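Local coordinates for capsular polysaccharide export system protein KpsC (Thermosulfurimonas dismutans, PDB 6MGD) that probably transfers Kdo sugars in beta-2,7 linkage while building the conserved glycolipid anchor of Gram-negative bacterial capsules, at residues A[18-22]-A[299-303]; A[99-103]-A[277-281]; A[119-123]-A[294-298]; A[167-172]-A[241-245]; A[248-252]-A[289-294]. One frame throughout, in Å; residues are numbered along the deposited sequence.

Interaction 1: residues A[18-22]-A[299-303]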
# COMPACT_ATOMS: atom_id res chain seq x y z
N LYS A 18 -17.23 -5.03 10.04
CA LYS A 18 -18.59 -4.56 10.23
C LYS A 18 -18.66 -3.07 10.53
O LYS A 18 -19.71 -2.45 10.33
CB LYS A 18 -19.26 -5.37 11.35
CG LYS A 18 -20.78 -5.35 11.30
CD LYS A 18 -21.36 -6.46 12.16
CE LYS A 18 -20.83 -7.82 11.75
NZ LYS A 18 -21.41 -8.92 12.56
N ARG A 19 -17.56 -2.47 11.01
CA ARG A 19 -17.52 -1.02 11.17
C ARG A 19 -17.67 -0.32 9.82
O ARG A 19 -18.33 0.72 9.72
CB ARG A 19 -16.22 -0.60 11.84
CG ARG A 19 -16.01 -1.19 13.22
CD ARG A 19 -14.61 -0.89 13.75
NE ARG A 19 -14.24 0.51 13.56
CZ ARG A 19 -14.63 1.50 14.36
NH1 ARG A 19 -14.24 2.74 14.10
NH2 ARG A 19 -15.40 1.26 15.41
N PHE A 20 -17.07 -0.89 8.77
CA PHE A 20 -17.14 -0.31 7.44
C PHE A 20 -18.30 -0.87 6.63
O PHE A 20 -18.86 -0.16 5.79
CB PHE A 20 -15.83 -0.55 6.69
CG PHE A 20 -14.63 0.03 7.39
CD1 PHE A 20 -14.00 -0.66 8.41
CD2 PHE A 20 -14.13 1.26 7.02
CE1 PHE A 20 -12.91 -0.13 9.06
CE2 PHE A 20 -13.03 1.80 7.66
CZ PHE A 20 -12.42 1.10 8.68
N PHE A 21 -18.68 -2.13 6.86
CA PHE A 21 -19.82 -2.76 6.21
C PHE A 21 -20.79 -3.21 7.30
O PHE A 21 -20.71 -4.35 7.79
CB PHE A 21 -19.39 -3.94 5.34
CG PHE A 21 -18.41 -3.57 4.26
CD1 PHE A 21 -18.86 -3.14 3.02
CD2 PHE A 21 -17.05 -3.65 4.49
CE1 PHE A 21 -17.97 -2.80 2.03
CE2 PHE A 21 -16.15 -3.31 3.49
CZ PHE A 21 -16.61 -2.89 2.26
N PRO A 22 -21.72 -2.35 7.72
CA PRO A 22 -22.65 -2.74 8.79
C PRO A 22 -23.65 -3.80 8.37
O PRO A 22 -24.35 -4.34 9.24
CB PRO A 22 -23.36 -1.42 9.13
CG PRO A 22 -23.28 -0.62 7.87
CD PRO A 22 -21.96 -0.98 7.24
N MET A 299 -11.67 3.81 2.47
CA MET A 299 -12.70 4.28 3.38
C MET A 299 -12.06 4.76 4.68
O MET A 299 -10.94 4.39 5.03
CB MET A 299 -13.72 3.17 3.67
CG MET A 299 -14.52 2.73 2.46
SD MET A 299 -15.62 1.34 2.80
CE MET A 299 -14.43 0.07 3.23
N TYR A 300 -12.80 5.61 5.40
CA TYR A 300 -12.36 6.11 6.69
C TYR A 300 -13.55 6.14 7.64
O TYR A 300 -14.58 6.74 7.32
CB TYR A 300 -11.73 7.51 6.58
CG TYR A 300 -10.50 7.59 5.70
CD1 TYR A 300 -10.59 7.95 4.37
CD2 TYR A 300 -9.24 7.31 6.22
CE1 TYR A 300 -9.47 8.02 3.56
CE2 TYR A 300 -8.11 7.38 5.43
CZ TYR A 300 -8.23 7.74 4.10
OH TYR A 300 -7.10 7.81 3.30
N VAL A 301 -13.40 5.50 8.80
CA VAL A 301 -14.43 5.49 9.83
C VAL A 301 -13.82 6.00 11.13
O VAL A 301 -12.74 5.55 11.53
CB VAL A 301 -15.03 4.08 10.03
CG1 VAL A 301 -15.84 4.01 11.31
CG2 VAL A 301 -15.89 3.70 8.83
N SER A 302 -14.51 6.93 11.77
CA SER A 302 -14.01 7.53 13.01
C SER A 302 -13.86 6.49 14.10
O SER A 302 -14.72 5.62 14.29
CB SER A 302 -14.96 8.64 13.47
OG SER A 302 -14.62 9.08 14.77
N LEU A 303 -12.75 6.58 14.85
CA LEU A 303 -12.54 5.68 15.97
C LEU A 303 -13.41 6.03 17.17
O LEU A 303 -13.63 5.18 18.03
CB LEU A 303 -11.07 5.70 16.40
CG LEU A 303 -10.01 5.33 15.36
CD1 LEU A 303 -8.62 5.55 15.94
CD2 LEU A 303 -10.18 3.89 14.90

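Interaction 2: residues A[99-103]-A[277-281]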
# COMPACT_ATOMS: atom_id res chain seq x y z
N ASP A 99 -1.64 -5.56 -6.59
CA ASP A 99 -1.64 -6.56 -7.65
C ASP A 99 -1.48 -5.83 -8.98
O ASP A 99 -2.44 -5.28 -9.52
CB ASP A 99 -2.92 -7.39 -7.61
CG ASP A 99 -2.79 -8.70 -8.36
OD1 ASP A 99 -2.09 -8.75 -9.38
OD2 ASP A 99 -3.40 -9.70 -7.91
N ALA A 100 -0.25 -5.82 -9.50
CA ALA A 100 0.05 -5.17 -10.76
C ALA A 100 -0.15 -6.09 -11.96
O ALA A 100 0.08 -5.67 -13.10
CB ALA A 100 1.49 -4.64 -10.76
N THR A 101 -0.58 -7.33 -11.74
CA THR A 101 -0.81 -8.24 -12.86
C THR A 101 -2.21 -8.07 -13.43
O THR A 101 -2.42 -8.37 -14.61
CB THR A 101 -0.60 -9.69 -12.41
OG1 THR A 101 -1.66 -10.08 -11.53
CG2 THR A 101 0.73 -9.83 -11.69
N LYS A 102 -3.15 -7.61 -12.63
CA LYS A 102 -4.53 -7.40 -13.02
C LYS A 102 -4.93 -5.97 -12.68
O LYS A 102 -4.30 -5.32 -11.84
CB LYS A 102 -5.46 -8.40 -12.32
CG LYS A 102 -5.40 -9.80 -12.90
CD LYS A 102 -6.55 -10.66 -12.41
CE LYS A 102 -6.75 -11.88 -13.30
NZ LYS A 102 -7.07 -11.48 -14.70
N PRO A 103 -5.97 -5.44 -13.33
CA PRO A 103 -6.41 -4.08 -13.03
C PRO A 103 -6.92 -3.95 -11.60
O PRO A 103 -7.41 -4.90 -11.00
CB PRO A 103 -7.53 -3.83 -14.05
CG PRO A 103 -7.22 -4.77 -15.17
CD PRO A 103 -6.64 -5.99 -14.53
N HIS A 277 6.33 -0.50 -16.13
CA HIS A 277 5.04 -1.12 -15.86
C HIS A 277 4.33 -1.42 -17.17
O HIS A 277 4.17 -0.53 -18.01
CB HIS A 277 4.16 -0.24 -14.98
CG HIS A 277 3.01 -0.97 -14.36
ND1 HIS A 277 1.89 -1.34 -15.08
CD2 HIS A 277 2.82 -1.43 -13.10
CE1 HIS A 277 1.05 -1.98 -14.28
NE2 HIS A 277 1.59 -2.05 -13.08
N PRO A 278 3.88 -2.67 -17.39
CA PRO A 278 3.32 -3.04 -18.69
C PRO A 278 1.97 -2.41 -19.00
O PRO A 278 1.48 -2.58 -20.12
CB PRO A 278 3.19 -4.57 -18.60
CG PRO A 278 4.01 -4.97 -17.41
CD PRO A 278 3.98 -3.81 -16.47
N ARG A 279 1.35 -1.69 -18.06
CA ARG A 279 -0.02 -1.24 -18.23
C ARG A 279 -0.26 0.22 -17.87
O ARG A 279 -1.41 0.65 -17.89
CB ARG A 279 -0.97 -2.12 -17.39
CG ARG A 279 -1.02 -3.58 -17.80
CD ARG A 279 -1.90 -4.39 -16.86
NE ARG A 279 -3.19 -3.74 -16.63
CZ ARG A 279 -3.52 -3.11 -15.51
NH1 ARG A 279 -4.71 -2.54 -15.39
NH2 ARG A 279 -2.66 -3.06 -14.50
N ARG A 280 0.78 0.98 -17.54
CA ARG A 280 0.61 2.36 -17.08
C ARG A 280 1.37 3.30 -18.00
O ARG A 280 2.59 3.17 -18.16
CB ARG A 280 1.08 2.51 -15.63
CG ARG A 280 0.27 1.68 -14.65
CD ARG A 280 0.79 1.81 -13.23
NE ARG A 280 0.27 0.75 -12.37
CZ ARG A 280 0.67 0.54 -11.12
NH1 ARG A 280 1.59 1.32 -10.57
NH2 ARG A 280 0.14 -0.46 -10.41
N ASN A 281 0.65 4.25 -18.60
CA ASN A 281 1.23 5.26 -19.48
C ASN A 281 1.09 6.68 -18.95
O ASN A 281 1.79 7.57 -19.46
CB ASN A 281 0.58 5.20 -20.87
CG ASN A 281 0.58 3.81 -21.46
OD1 ASN A 281 -0.23 2.96 -21.08
ND2 ASN A 281 1.48 3.57 -22.41

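Interaction 3: residues A[119-123]-A[294-298]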
# COMPACT_ATOMS: atom_id res chain seq x y z
N ILE A 119 -10.80 18.89 -4.91
CA ILE A 119 -10.09 17.74 -4.36
C ILE A 119 -8.58 17.90 -4.46
O ILE A 119 -7.84 17.31 -3.67
CB ILE A 119 -10.56 16.44 -5.05
CG1 ILE A 119 -10.10 15.21 -4.26
CG2 ILE A 119 -10.04 16.37 -6.48
CD1 ILE A 119 -10.65 13.91 -4.77
N LEU A 120 -8.10 18.71 -5.41
CA LEU A 120 -6.67 18.99 -5.46
C LEU A 120 -6.22 19.84 -4.28
O LEU A 120 -5.07 19.71 -3.84
CB LEU A 120 -6.31 19.67 -6.78
CG LEU A 120 -6.44 18.81 -8.04
CD1 LEU A 120 -6.07 19.61 -9.28
CD2 LEU A 120 -5.58 17.56 -7.91
N GLU A 121 -7.10 20.70 -3.77
CA GLU A 121 -6.76 21.48 -2.58
C GLU A 121 -6.57 20.57 -1.38
O GLU A 121 -5.57 20.68 -0.66
CB GLU A 121 -7.85 22.51 -2.30
CG GLU A 121 -8.27 23.36 -3.48
CD GLU A 121 -7.12 24.16 -4.07
OE1 GLU A 121 -7.14 24.41 -5.30
OE2 GLU A 121 -6.20 24.54 -3.32
N ARG A 122 -7.52 19.66 -1.14
CA ARG A 122 -7.41 18.74 -0.01
C ARG A 122 -6.15 17.90 -0.11
O ARG A 122 -5.46 17.68 0.89
CB ARG A 122 -8.64 17.84 0.05
CG ARG A 122 -9.96 18.58 0.24
CD ARG A 122 -11.10 17.60 0.07
NE ARG A 122 -10.82 16.34 0.76
CZ ARG A 122 -11.45 15.20 0.50
NH1 ARG A 122 -12.39 15.15 -0.43
NH2 ARG A 122 -11.12 14.10 1.17
N ALA A 123 -5.83 17.41 -1.32
CA ALA A 123 -4.62 16.62 -1.50
C ALA A 123 -3.38 17.40 -1.11
O ALA A 123 -2.46 16.85 -0.48
CB ALA A 123 -4.52 16.14 -2.95
N LEU A 294 -5.22 8.31 -1.39
CA LEU A 294 -5.54 8.61 -0.00
C LEU A 294 -6.96 9.13 0.20
O LEU A 294 -7.57 8.83 1.24
CB LEU A 294 -4.56 9.64 0.57
CG LEU A 294 -3.16 9.12 0.90
CD1 LEU A 294 -2.30 10.22 1.48
CD2 LEU A 294 -3.26 7.95 1.86
N LEU A 295 -7.51 9.88 -0.74
CA LEU A 295 -8.78 10.56 -0.54
C LEU A 295 -9.98 9.78 -1.07
O LEU A 295 -11.01 9.70 -0.39
CB LEU A 295 -8.75 11.95 -1.18
CG LEU A 295 -8.24 13.12 -0.32
CD1 LEU A 295 -6.88 12.81 0.32
CD2 LEU A 295 -8.17 14.40 -1.14
N LEU A 296 -9.88 9.20 -2.27
CA LEU A 296 -11.01 8.51 -2.90
C LEU A 296 -10.97 7.00 -2.71
O LEU A 296 -12.02 6.39 -2.48
CB LEU A 296 -11.05 8.83 -4.40
CG LEU A 296 -11.39 10.26 -4.80
CD1 LEU A 296 -11.14 10.47 -6.28
CD2 LEU A 296 -12.83 10.58 -4.46
N TYR A 297 -9.79 6.39 -2.80
CA TYR A 297 -9.71 4.93 -2.81
C TYR A 297 -10.10 4.30 -1.47
O TYR A 297 -10.96 3.41 -1.47
CB TYR A 297 -8.31 4.50 -3.26
CG TYR A 297 -8.11 3.01 -3.41
CD1 TYR A 297 -8.91 2.26 -4.27
CD2 TYR A 297 -7.08 2.36 -2.74
CE1 TYR A 297 -8.72 0.90 -4.42
CE2 TYR A 297 -6.87 1.00 -2.89
CZ TYR A 297 -7.70 0.27 -3.74
OH TYR A 297 -7.49 -1.08 -3.89
N PRO A 298 -9.53 4.69 -0.33
CA PRO A 298 -9.85 4.00 0.92
C PRO A 298 -11.02 4.63 1.66
O PRO A 298 -11.33 5.81 1.50
CB PRO A 298 -8.55 4.13 1.73
CG PRO A 298 -7.71 5.18 1.01
CD PRO A 298 -8.55 5.76 -0.08
O HOH W 1 -11.41 11.65 2.12

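Interaction 4: residues A[167-172]-A[241-245]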
# COMPACT_ATOMS: atom_id res chain seq x y z
N SER A 167 2.47 -8.24 -1.85
CA SER A 167 2.87 -7.18 -2.77
C SER A 167 4.15 -7.53 -3.53
O SER A 167 4.41 -6.94 -4.58
CB SER A 167 3.06 -5.87 -2.01
OG SER A 167 4.05 -5.99 -1.00
N ILE A 168 4.96 -8.45 -3.02
CA ILE A 168 6.12 -8.90 -3.78
C ILE A 168 5.72 -9.99 -4.77
O ILE A 168 6.23 -10.04 -5.90
CB ILE A 168 7.23 -9.37 -2.83
CG1 ILE A 168 7.57 -8.26 -1.83
CG2 ILE A 168 8.47 -9.78 -3.62
CD1 ILE A 168 8.66 -8.64 -0.86
N LYS A 169 4.79 -10.86 -4.37
CA LYS A 169 4.34 -11.93 -5.24
C LYS A 169 3.62 -11.39 -6.46
O LYS A 169 3.93 -11.77 -7.60
CB LYS A 169 3.44 -12.89 -4.46
CG LYS A 169 2.95 -14.07 -5.27
CD LYS A 169 2.16 -15.05 -4.42
CE LYS A 169 1.57 -16.17 -5.26
NZ LYS A 169 0.72 -17.09 -4.45
N PHE A 170 2.65 -10.50 -6.26
CA PHE A 170 1.86 -9.96 -7.36
C PHE A 170 2.28 -8.56 -7.79
O PHE A 170 1.67 -8.00 -8.70
CB PHE A 170 0.37 -9.94 -6.98
CG PHE A 170 -0.17 -11.29 -6.60
CD1 PHE A 170 -0.18 -11.71 -5.28
CD2 PHE A 170 -0.68 -12.13 -7.57
CE1 PHE A 170 -0.69 -12.95 -4.94
CE2 PHE A 170 -1.19 -13.38 -7.24
CZ PHE A 170 -1.19 -13.78 -5.92
N GLY A 171 3.30 -7.99 -7.16
CA GLY A 171 3.69 -6.63 -7.49
C GLY A 171 5.11 -6.48 -7.98
O GLY A 171 5.49 -5.42 -8.48
N SER A 172 5.92 -7.53 -7.84
CA SER A 172 7.31 -7.47 -8.28
C SER A 172 7.52 -8.45 -9.43
O SER A 172 7.45 -9.67 -9.21
CB SER A 172 8.26 -7.79 -7.13
OG SER A 172 9.61 -7.62 -7.53
N VAL A 241 13.35 1.13 -3.37
CA VAL A 241 12.45 0.14 -2.79
C VAL A 241 12.12 -0.93 -3.82
O VAL A 241 12.47 -0.82 -5.00
CB VAL A 241 11.15 0.78 -2.26
CG1 VAL A 241 11.46 1.97 -1.36
CG2 VAL A 241 10.26 1.21 -3.41
N LEU A 242 11.43 -1.97 -3.36
CA LEU A 242 10.84 -2.97 -4.25
C LEU A 242 9.36 -2.65 -4.45
O LEU A 242 8.99 -2.04 -5.45
CB LEU A 242 11.04 -4.38 -3.68
CG LEU A 242 10.78 -5.57 -4.61
CD1 LEU A 242 11.62 -5.47 -5.88
CD2 LEU A 242 11.07 -6.89 -3.89
N THR A 243 8.52 -3.03 -3.48
CA THR A 243 7.10 -2.67 -3.50
C THR A 243 6.65 -2.05 -2.18
O THR A 243 5.46 -2.06 -1.88
CB THR A 243 6.22 -3.88 -3.82
OG1 THR A 243 6.32 -4.84 -2.76
CG2 THR A 243 6.62 -4.53 -5.13
N SER A 244 7.58 -1.51 -1.40
CA SER A 244 7.25 -1.08 -0.05
C SER A 244 6.38 0.18 -0.06
O SER A 244 6.61 1.11 -0.84
CB SER A 244 8.53 -0.82 0.75
OG SER A 244 8.23 -0.56 2.11
N LEU A 245 5.38 0.19 0.82
CA LEU A 245 4.62 1.41 1.08
C LEU A 245 5.52 2.54 1.57
O LEU A 245 5.17 3.72 1.43
CB LEU A 245 3.52 1.13 2.10
CG LEU A 245 2.51 2.23 2.43
CD1 LEU A 245 1.73 2.63 1.20
CD2 LEU A 245 1.58 1.77 3.55

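Interaction 5: residues A[248-252]-A[289-294]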
# COMPACT_ATOMS: atom_id res chain seq x y z
N PHE A 248 5.92 5.21 -0.96
CA PHE A 248 4.86 6.19 -1.08
C PHE A 248 4.99 7.29 -0.04
O PHE A 248 4.65 8.45 -0.30
CB PHE A 248 3.49 5.51 -0.98
CG PHE A 248 2.32 6.45 -1.08
CD1 PHE A 248 2.20 7.32 -2.15
CD2 PHE A 248 1.34 6.46 -0.10
CE1 PHE A 248 1.12 8.19 -2.24
CE2 PHE A 248 0.26 7.31 -0.19
CZ PHE A 248 0.15 8.18 -1.26
N GLU A 249 5.48 6.94 1.16
CA GLU A 249 5.74 7.95 2.17
C GLU A 249 6.89 8.86 1.76
O GLU A 249 6.86 10.07 2.03
CB GLU A 249 6.04 7.28 3.51
CG GLU A 249 6.41 8.24 4.63
CD GLU A 249 6.60 7.54 5.96
OE1 GLU A 249 7.39 6.58 6.02
OE2 GLU A 249 5.95 7.95 6.95
N ALA A 250 7.90 8.30 1.10
CA ALA A 250 9.02 9.12 0.64
C ALA A 250 8.57 10.12 -0.41
O ALA A 250 9.07 11.25 -0.46
CB ALA A 250 10.14 8.22 0.10
N LEU A 251 7.64 9.71 -1.28
CA LEU A 251 7.10 10.63 -2.28
C LEU A 251 6.41 11.81 -1.61
O LEU A 251 6.59 12.96 -2.04
CB LEU A 251 6.12 9.89 -3.20
CG LEU A 251 6.73 9.17 -4.40
CD1 LEU A 251 5.66 8.37 -5.12
CD2 LEU A 251 7.38 10.17 -5.34
N ILE A 252 5.61 11.55 -0.58
CA ILE A 252 4.96 12.63 0.16
C ILE A 252 6.00 13.53 0.80
O ILE A 252 5.84 14.76 0.84
CB ILE A 252 3.99 12.04 1.21
CG1 ILE A 252 2.96 11.14 0.52
CG2 ILE A 252 3.30 13.14 1.99
CD1 ILE A 252 2.19 10.23 1.45
N LEU A 289 -1.86 11.72 -7.38
CA LEU A 289 -1.63 10.45 -6.70
C LEU A 289 -2.28 10.44 -5.32
O LEU A 289 -2.99 9.50 -4.96
CB LEU A 289 -0.12 10.19 -6.58
CG LEU A 289 0.43 8.76 -6.66
CD1 LEU A 289 1.71 8.64 -5.84
CD2 LEU A 289 -0.59 7.71 -6.24
N VAL A 290 -2.05 11.50 -4.54
CA VAL A 290 -2.58 11.56 -3.18
C VAL A 290 -4.10 11.62 -3.20
O VAL A 290 -4.77 10.90 -2.45
CB VAL A 290 -1.97 12.76 -2.43
CG1 VAL A 290 -2.74 13.04 -1.15
CG2 VAL A 290 -0.50 12.48 -2.12
N ALA A 291 -4.68 12.46 -4.07
CA ALA A 291 -6.13 12.56 -4.15
C ALA A 291 -6.77 11.23 -4.50
O ALA A 291 -7.88 10.93 -4.05
CB ALA A 291 -6.53 13.62 -5.18
N GLY A 292 -6.08 10.41 -5.30
CA GLY A 292 -6.61 9.11 -5.67
C GLY A 292 -6.35 8.03 -4.64
O GLY A 292 -7.27 7.31 -4.24
N ALA A 293 -5.10 7.93 -4.18
CA ALA A 293 -4.72 6.84 -3.29
C ALA A 293 -5.22 7.07 -1.86
O ALA A 293 -5.60 6.11 -1.19
CB ALA A 293 -3.20 6.67 -3.29
N LEU A 294 -5.22 8.31 -1.39
CA LEU A 294 -5.54 8.61 -0.00
C LEU A 294 -6.96 9.13 0.20
O LEU A 294 -7.57 8.83 1.24
CB LEU A 294 -4.56 9.64 0.57
CG LEU A 294 -3.16 9.12 0.90
CD1 LEU A 294 -2.30 10.22 1.48
CD2 LEU A 294 -3.26 7.95 1.86

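Interaction 1: residues A[18-22]-A[299-303]
A single methyl, CE of Met299, reaches two consecutive phenylalanines at once: it lies 3.8 Å from Phe20 CB and 3.8 Å from Phe21 CZ. The thioether also makes a Met-aromatic contact, because Met299 SD stands 5.0 Å from the centroid of the Phe21 ring. That approach is oblique, 33° off the ring normal. The contact belongs to the first of two Rossmann-like domains of a GT-B fold, where the end of helix 11-20 packs against strand 298-300, an outermost strand of the mixed sheet. The methionine owes its reach to a chain extended at chi2 and bent at chi3 (-63°), the bend carrying CE back toward the two phenylalanines. Residues of strand 88-92 continue the apolar cluster, Leu89 touching both Phe20 and Met299 and Ala91 touching Phe21.

Next along the chain, Val301 divides its branches between two partners. CG2 approaches the Phe20 ring obliquely, 3.5 Å from Phe20 CD2. CG1 comes up to the Arg19 guanidinium, also obliquely, 3.5 Å from Arg19 NH1. The buried valine thus borders the guanidinium of Arg19, a residue that is itself partly exposed. Ser302 uses its hydroxyl elsewhere, bonding to Glu317 of helix 311-322, and offers Arg19 only its backbone oxygen. Arg19 NH1 donates to Ser302 O over 2.9 Å, a weak bond because the N-H...O angle is just 130°, although the oxygen lies near the guanidinium plane at its edge.

Interaction 2: residues A[99-103]-A[277-281]
Arg279 reaches Pro103 through a first torsion of -64°, which sets CG anti to the carbonyl carbon, a straight second step, and a bend at chi3 (49°) that turns the guanidinium across the opposing loop. His277 has instead swung CG anti to the backbone N (chi1 -164°), and its ring comes up to Ala100. The result at Arg279 is a face contact with backbone: Pro103 N lies 3.7 Å above the guanidinium plane, offset toward the rim, and the carbonyl carbon of Lys102 is over the same group. Arg279 NH1 closes on the proline ring, 3.4 Å from Pro103 CG, with the two side chains roughly at right angles.

Both segments are loops, one between strand 88-92 and helix 105-112 of the first domain, the other after strand 272-273, the last strand across the parallel sheet of the second. The contact thus bridges the two halves of a GT-B fold at the surface. Glu107 of helix 105-112 forms a salt bridge with Arg279 NH2, which gives that charge its main partner. On the first side, an Asx turn shapes the loop: Asp99 OD1 accepts from Thr101 N at 3.1 Å and also from Thr101 OG1 at 2.6 Å, the hydroxyl meeting the syn lone pair of that oxygen.

Further along, Ala100 CB meets His277 NE2 obliquely at 3.5 Å. Arg279 N donates to His277 ND1 at 3.0 Å, a bond that helps fix the imidazole's rotation. Arg280 NE lies over one face of that ring, while Arg280 NH1 bonds the carbonyl oxygens of Pro263 and Ala266.

Interaction 3: residues A[119-123]-A[294-298]
Arg122 passes obliquely over Leu295, touching it from CB to tip. Its CB is 3.7 Å from Leu295 CD2, and after a bend at chi3 (43°) the same methyl is met again by NE, at 3.8 Å from Leu295 CD2. The guanidinium then lies flat against the leucine, whose CD2 sits over one face, offset toward the rim. At the tip, Arg122 NH2 comes within 3.4 Å of Leu295 CG. In the guanidinium plane, at the edge, a water accepts weakly from Arg122 NH2 (2.6 Å) and donates to Leu295 O (3.2 Å), so the arginine is linked to the backbone of the residue it covers. A salt bridge from NE to Glu312 helps hold the group in this orientation. With an alanine here, Glu312 would probably lose its charged mate, and Leu295 would be left without its flat cover and the water-mediated tie.

One turn earlier, Ile119 CG1 meets the same leucine methyl, 3.8 Å from Leu295 CD2, and Ile119 CD1 rests on Leu296 CG at 3.7 Å. Leu295 therefore fits among Ile119, Arg122 and Ala123, residues on one side of helix 117-132. This is helix-helix packing at the end of helix 286-296, just before strand 298-300, a return of the chain to the first domain consistent with the crossing-over seen in GT-B glycosyltransferases.

Interaction 4: residues A[167-172]-A[241-245]
Ser167 and Thr243 join hydroxyl to hydroxyl, with Ser167 OG 3.1 Å from Thr243 OG1 and either able to donate. Both oxygens sit between the backbone N and the carbonyl carbon (chi1 59° for Ser167, 65° for Thr243), which turns them toward one another. Thr243 OG1 is also 3.4 Å from Ser167 O, a weak and unsettled alternative for the same proton. The other branch of the threonine, CG2, packs against backbone, 3.6 Å from Gly171 O.

These residues follow strands 155-159 and 238-241, neighbours in the parallel sheet of the second Rossmann-like domain, so the contact joins the short helix 166-169 and the turn after it to the loop beyond the C-terminal end of strand 238-241. Gln161, also in this region, accepts from Thr243 N. Ser244 OG meanwhile caps Phe246 N at the start of helix 246-253.

Beyond the hydroxyls, Leu242 divides its methyls: CD2 lies 3.9 Å from Ile168 CG2, the side chains crossing at about a right angle, while CD1 is 3.4 Å from Ser172 OG. That serine hydroxyl bonds Ile175 O. Shortening Leu242 to an alanine is likely to open a gap beside Ile168 CG2 and the Ser172 side chain, both left without their apolar neighbour.

Interaction 5: residues A[248-252]-A[289-294]
Phe248, Leu289 and Leu294 account for most of the surface buried here. The phenylalanine goes across the gap between helices whose short axes approach to 12.2 Å, its CG anti to the backbone N (chi1 179°), which points the ring at helix 286-296. Two leucines meet that ring at its edge, near its plane: Leu289 CD1 is 3.7 Å from Phe248 CE1, and Leu294 CG is 4.0 Å from Phe248 CE2. The atoms CE1 and CE2 flank CZ, so the outer end of the ring is held between the leucines, five residues apart on a helix with a wider pi-type turn at 291-294. Ala293 CB adds an oblique contact, 4.2 Å from Phe248 CZ. One face of the ring is lined from its own helix by Ile252 CD1, 3.8 Å above the plane, and Phe264 meets the ring edge-to-face.

Leu251 widens the patch, its CD1 4.0 Å from Leu289 CD1. The segments run at 141°, nearer antiparallel than perpendicular. Helix 246-253 connects parallel strands 238-241 and 257-259, while helix 286-296 leads to strand 298-300 of the other sheet; helix 117-132 touches both, through Leu130 on Ile252 and Ala123 and Ile127 on Val290.

Overall arrangement
Along the chain, interaction 1 closes the longest loop and encloses the other four; interaction 2 crosses interactions 3 and 5, while interaction 4 is nested within interactions 2 and 3. Interactions 3 and 5 lie 9 Å apart between centres, share Leu294 and use different sides of helix 286-296. Strand 298-300 follows that helix directly and carries interaction 1, whose centre is 18 Å from that of interaction 3. Interactions 2 and 4, centres 13 Å apart, meet where Ala100 N probably bonds Phe170 O at 3.0 Å. The centres of interactions 1 and 2 are about 29 Å apart. Interaction 1 lies in the first domain and interaction 4 in the second; the others lie where the chain passes between the two halves.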